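Silicatein alpha (PDB 6ZQ3) belongs to the papain family of cysteine peptidases and occurs in the silica spicules of a marine sponge, where it probably helps to deposit silica. Local coordinates at residues A[52-57]-A[97-101]; A[57-61]-A[73-77]. All coordinates share one frame; numbering follows the deposited sequence.

Overall arrangement
Both interactions lie in the helical half of the papain fold, on the same side of the chain's centre, with their own centres about 10 Å apart. They share Cys57, and interaction 2 is nested along the chain inside the loop that interaction 1 closes through its disulfide. Helices 51-57 and 71-80 follow each other and meet where Ile54 CG2 lies 4.0 Å from Ala74 CB. The hydroxyl of Tyr77 joins the two sites, with Asn53 ND2 3.0 Å and Tyr101 CB 4.0 Å from its OH. Ile54 and Ala74 also pack on helix 26-43, the central helix whose start borders the active-site cleft in papain relatives.

Interaction 1. Residues A[52-57]-A[97-101]; sequences QNIIDC and SSCTY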
loop_
_atom_site.group_PDB
_atom_site.type_symbol
_atom_site.label_atom_id
_atom_site.label_comp_id
_atom_site.label_asym_id
_atom_site.label_seq_id
_atom_site.Cartn_x
_atom_site.Cartn_y
_atom_site.Cartn_z
ATOM N N GLN A 52 -7.428 -10.377 2.025
ATOM C CA GLN A 52 -7.485 -11.814 2.166
ATOM C C GLN A 52 -7.710 -12.434 0.790
ATOM O O GLN A 52 -7.152 -13.508 0.446
ATOM C CB GLN A 52 -8.633 -12.151 3.119
ATOM C CG GLN A 52 -8.718 -13.614 3.543
ATOM C CD GLN A 52 -7.437 -14.167 4.125
ATOM O OE1 GLN A 52 -6.746 -13.507 4.888
ATOM N NE2 GLN A 52 -7.118 -15.405 3.767
ATOM N N ASN A 53 -8.541 -11.740 0.007
ATOM C CA ASN A 53 -8.834 -12.125 -1.377
ATOM C C ASN A 53 -7.538 -12.270 -2.155
ATOM O O ASN A 53 -7.334 -13.275 -2.824
ATOM C CB ASN A 53 -9.729 -11.059 -2.021
ATOM C CG ASN A 53 -10.404 -11.533 -3.265
ATOM O OD1 ASN A 53 -11.381 -10.943 -3.700
ATOM N ND2 ASN A 53 -9.890 -12.597 -3.851
ATOM N N ILE A 54 -6.663 -11.271 -2.028
ATOM C CA ILE A 54 -5.393 -11.252 -2.732
ATOM C C ILE A 54 -4.483 -12.354 -2.200
ATOM O O ILE A 54 -3.738 -12.984 -2.961
ATOM C CB ILE A 54 -4.656 -9.902 -2.574
ATOM C CG1 ILE A 54 -5.138 -8.875 -3.585
ATOM C CG2 ILE A 54 -3.178 -10.068 -2.832
ATOM C CD1 ILE A 54 -6.570 -8.459 -3.403
ATOM N N ILE A 55 -4.510 -12.565 -0.891
ATOM C CA ILE A 55 -3.647 -13.591 -0.293
ATOM C C ILE A 55 -4.052 -14.981 -0.758
ATOM O O ILE A 55 -3.216 -15.729 -1.265
ATOM C CB ILE A 55 -3.619 -13.517 1.252
ATOM C CG1 ILE A 55 -2.749 -12.338 1.678
ATOM C CG2 ILE A 55 -3.042 -14.794 1.852
ATOM C CD1 ILE A 55 -3.155 -11.709 2.995
ATOM N N ASP A 56 -5.331 -15.308 -0.598
ATOM C CA ASP A 56 -5.821 -16.606 -1.021
ATOM C C ASP A 56 -5.672 -16.899 -2.516
ATOM O O ASP A 56 -5.400 -18.050 -2.871
ATOM C CB ASP A 56 -7.289 -16.785 -0.632
ATOM C CG ASP A 56 -7.493 -16.742 0.844
ATOM O OD1 ASP A 56 -6.488 -16.895 1.579
ATOM O OD2 ASP A 56 -8.648 -16.549 1.277
ATOM N N CYS A 57 -5.850 -15.906 -3.388
ATOM C CA CYS A 57 -6.122 -16.212 -4.822
ATOM C C CYS A 57 -5.050 -15.806 -5.824
ATOM O O CYS A 57 -5.161 -16.139 -6.994
ATOM C CB CYS A 57 -7.447 -15.592 -5.264
ATOM S SG CYS A 57 -8.796 -15.790 -4.076
ATOM N N SER A 97 -6.106 -19.019 3.302
ATOM C CA SER A 97 -7.242 -19.911 3.317
ATOM C C SER A 97 -7.603 -20.256 1.887
ATOM O O SER A 97 -6.920 -19.845 0.941
ATOM C CB SER A 97 -8.417 -19.235 4.028
ATOM O OG SER A 97 -7.997 -18.731 5.286
ATOM N N SER A 98 -8.667 -21.028 1.729
ATOM C CA SER A 98 -9.200 -21.317 0.406
ATOM C C SER A 98 -9.641 -20.026 -0.298
ATOM O O SER A 98 -10.008 -19.052 0.369
ATOM C CB SER A 98 -10.360 -22.301 0.531
ATOM O OG SER A 98 -11.112 -22.013 1.697
ATOM N N CYS A 99 -9.560 -20.000 -1.633
ATOM C CA CYS A 99 -10.027 -18.841 -2.385
ATOM C C CYS A 99 -11.547 -18.893 -2.392
ATOM O O CYS A 99 -12.137 -19.763 -3.005
ATOM C CB CYS A 99 -9.467 -18.787 -3.815
ATOM S SG CYS A 99 -9.979 -17.314 -4.788
ATOM N N THR A 100 -12.178 -17.972 -1.678
ATOM C CA THR A 100 -13.624 -17.878 -1.703
ATOM C C THR A 100 -14.030 -16.628 -2.477
ATOM O O THR A 100 -15.004 -15.990 -2.150
ATOM C CB THR A 100 -14.225 -17.847 -0.279
ATOM O OG1 THR A 100 -13.497 -18.734 0.590
ATOM C CG2 THR A 100 -15.716 -18.261 -0.312
ATOM N N TYR A 101 -13.301 -16.272 -3.525
ATOM C CA TYR A 101 -13.698 -15.102 -4.284
ATOM C C TYR A 101 -15.121 -15.280 -4.845
ATOM O O TYR A 101 -15.404 -16.262 -5.541
ATOM C CB TYR A 101 -12.717 -14.792 -5.424
ATOM C CG TYR A 101 -13.261 -13.703 -6.312
ATOM C CD1 TYR A 101 -13.101 -12.369 -5.968
ATOM C CD2 TYR A 101 -13.994 -14.004 -7.458
ATOM C CE1 TYR A 101 -13.596 -11.360 -6.761
ATOM C CE2 TYR A 101 -14.506 -12.994 -8.263
ATOM C CZ TYR A 101 -14.302 -11.669 -7.906
ATOM O OH TYR A 101 -14.801 -10.629 -8.682
#
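Segment 52-57, nearly the whole of the short helix 51-57, runs beside the irregular segment 97-101, with the CA atoms of Asp56 and Cys99 5.0 Å apart and those of Asn53 and Tyr101 6.4 Å apart. A disulfide fixes the approach: Cys57 SG and Cys99 SG lie 2.1 Å from each other, and the positive chi3 of 100° makes the bridge right-handed. The two halves turn differently, Cys57 setting its sulfur beside its own backbone N, whereas Cys99 swings SG away from N (chi1 -178°) to reach the helix. Two residues before Cys99, Ser97 N donates to Asp56 OD1 at 2.8 Å along a nearly straight path (164°), coming from above the carboxylate plane. OD2 receives Gln52 NE2 on its syn side at 3.1 Å, and also the hydroxyl of Tyr90. Two carbonyls, acceptors like the carboxylate, face it as well: Ser97 O stands 3.0 Å from Asp56 OD1, and Ser98 O 3.0 Å from Asp56 OD2. Tyr90 OH lies near Ser98 O too, but that bond is weak. The bent chain of Gln52 brings its amide to the loop, where OE1 accepts from Arg93 N and NE2 donates to Lys95 O. One helical turn before Cys57, Asn53 OD1 meets the edge of the Tyr101 ring, 3.2 Å from CD1, while accepting Asp85 N; its ND2 bonds weakly to Tyr77 OH. Thus a covalent bridge, familiar from papain relatives, is flanked by a buried carboxylate whose donors probably favour the charged form while the two carbonyls oppose it, leaving the balance open.

Interaction 2. Residues A[57-61]-A[73-77]; sequences CSVPY and VAFLY
Ser58 OG is gripped twice, donating to Ile54 O at the end of the preceding helix and accepting from Asn63 ND2, while its CB rests 3.9 Å from Tyr77 CB. The chain then turns back, Tyr61 N bonding to Ser58 O at 3.1 Å, and the Tyr61 ring is laid flat over the helix: Tyr77 CA stands 4.0 Å from the ring centroid, almost on the normal, a CH-pi contact. The Tyr77 ring turns its edge to the same face in an offset edge-to-face pair, planes at 77° and Tyr61 CE1 3.5 Å from Tyr77 CD1. A chi1 of 170° swings the Tyr77 ring away from its backbone N and on toward Cys57, until CE1 lies 3.4 Å from Cys57 CB, the cysteine sulfur standing obliquely to the ring. At the other end of the loop, Val73 packs against Tyr61. An alanine in place of Tyr77 would take away the aromatic edge and the hydroxyl, and is likely to leave a gap beside Cys57 and Asn53 ND2 without its weak bond. The arrangement belongs to the loop that joins helix 51-57 to helix 71-80 in the helical domain of the papain fold, here packed through an offset edge-to-face tyrosine pair.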
loop_
_atom_site.group_PDB
_atom_site.type_symbol
_atom_site.label_atom_id
_atom_site.label_comp_id
_atom_site.label_asym_id
_atom_site.label_seq_id
_atom_site.Cartn_x
_atom_site.Cartn_y
_atom_site.Cartn_z
ATOM N N CYS A 57 -5.850 -15.906 -3.388
ATOM C CA CYS A 57 -6.122 -16.212 -4.822
ATOM C C CYS A 57 -5.050 -15.806 -5.824
ATOM O O CYS A 57 -5.161 -16.139 -6.994
ATOM C CB CYS A 57 -7.447 -15.592 -5.264
ATOM S SG CYS A 57 -8.796 -15.790 -4.076
ATOM N N SER A 58 -4.014 -15.102 -5.391
ATOM C CA SER A 58 -3.005 -14.649 -6.332
ATOM C C SER A 58 -1.754 -15.530 -6.377
ATOM O O SER A 58 -0.740 -15.113 -6.921
ATOM C CB SER A 58 -2.621 -13.191 -6.034
ATOM O OG SER A 58 -1.773 -13.092 -4.906
ATOM N N VAL A 59 -1.814 -16.745 -5.836
ATOM C CA VAL A 59 -0.643 -17.656 -5.883
ATOM C C VAL A 59 -0.231 -17.986 -7.319
ATOM O O VAL A 59 0.964 -18.018 -7.612
ATOM C CB VAL A 59 -0.844 -18.954 -5.056
ATOM C CG1 VAL A 59 0.258 -19.965 -5.333
ATOM C CG2 VAL A 59 -0.829 -18.613 -3.584
ATOM N N PRO A 60 -1.212 -18.209 -8.213
ATOM C CA PRO A 60 -0.894 -18.486 -9.606
ATOM C C PRO A 60 -0.410 -17.289 -10.408
ATOM O O PRO A 60 0.086 -17.485 -11.530
ATOM C CB PRO A 60 -2.212 -18.995 -10.185
ATOM C CG PRO A 60 -3.014 -19.428 -9.002
ATOM C CD PRO A 60 -2.646 -18.434 -7.944
ATOM N N TYR A 61 -0.532 -16.073 -9.866
ATOM C CA TYR A 61 0.026 -14.900 -10.561
ATOM C C TYR A 61 1.414 -14.612 -10.047
ATOM O O TYR A 61 2.073 -13.717 -10.543
ATOM C CB TYR A 61 -0.902 -13.692 -10.467
ATOM C CG TYR A 61 -2.237 -14.012 -11.064
ATOM C CD1 TYR A 61 -3.189 -14.704 -10.330
ATOM C CD2 TYR A 61 -2.535 -13.690 -12.385
ATOM C CE1 TYR A 61 -4.413 -15.042 -10.878
ATOM C CE2 TYR A 61 -3.768 -14.028 -12.950
ATOM C CZ TYR A 61 -4.702 -14.697 -12.183
ATOM O OH TYR A 61 -5.934 -15.031 -12.689
ATOM N N VAL A 73 2.027 -7.994 -9.192
ATOM C CA VAL A 73 1.365 -9.277 -9.294
ATOM C C VAL A 73 -0.042 -9.282 -8.641
ATOM O O VAL A 73 -0.918 -9.975 -9.114
ATOM C CB VAL A 73 2.256 -10.357 -8.656
ATOM C CG1 VAL A 73 1.527 -11.688 -8.616
ATOM C CG2 VAL A 73 3.598 -10.481 -9.392
ATOM N N ALA A 74 -0.258 -8.514 -7.575
ATOM C CA ALA A 74 -1.617 -8.338 -6.991
ATOM C C ALA A 74 -2.563 -7.568 -7.925
ATOM O O ALA A 74 -3.764 -7.854 -8.014
ATOM C CB ALA A 74 -1.551 -7.636 -5.629
ATOM N N PHE A 75 -2.022 -6.584 -8.619
ATOM C CA PHE A 75 -2.813 -5.823 -9.578
ATOM C C PHE A 75 -3.230 -6.666 -10.803
ATOM O O PHE A 75 -4.368 -6.547 -11.277
ATOM C CB PHE A 75 -2.036 -4.593 -10.018
ATOM C CG PHE A 75 -1.871 -3.551 -8.950
ATOM C CD1 PHE A 75 -2.892 -3.256 -8.065
ATOM C CD2 PHE A 75 -0.715 -2.803 -8.883
ATOM C CE1 PHE A 75 -2.746 -2.265 -7.108
ATOM C CE2 PHE A 75 -0.569 -1.803 -7.936
ATOM C CZ PHE A 75 -1.583 -1.538 -7.042
ATOM N N LEU A 76 -2.309 -7.497 -11.298
ATOM C CA LEU A 76 -2.557 -8.467 -12.398
ATOM C C LEU A 76 -3.703 -9.428 -12.044
ATOM O O LEU A 76 -4.650 -9.597 -12.806
ATOM C CB LEU A 76 -1.273 -9.268 -12.642
ATOM C CG LEU A 76 -0.897 -9.842 -14.003
ATOM C CD1 LEU A 76 -1.195 -8.864 -15.140
ATOM C CD2 LEU A 76 0.590 -10.202 -13.986
ATOM N N TYR A 77 -3.627 -10.030 -10.855
ATOM C CA TYR A 77 -4.740 -10.790 -10.329
ATOM C C TYR A 77 -6.052 -9.987 -10.389
ATOM O O TYR A 77 -7.030 -10.441 -10.962
ATOM C CB TYR A 77 -4.483 -11.233 -8.891
ATOM C CG TYR A 77 -5.737 -11.811 -8.279
ATOM C CD1 TYR A 77 -6.136 -13.105 -8.570
ATOM C CD2 TYR A 77 -6.554 -11.045 -7.469
ATOM C CE1 TYR A 77 -7.293 -13.624 -8.031
ATOM C CE2 TYR A 77 -7.720 -11.559 -6.941
ATOM C CZ TYR A 77 -8.081 -12.849 -7.226
ATOM O OH TYR A 77 -9.232 -13.367 -6.683
#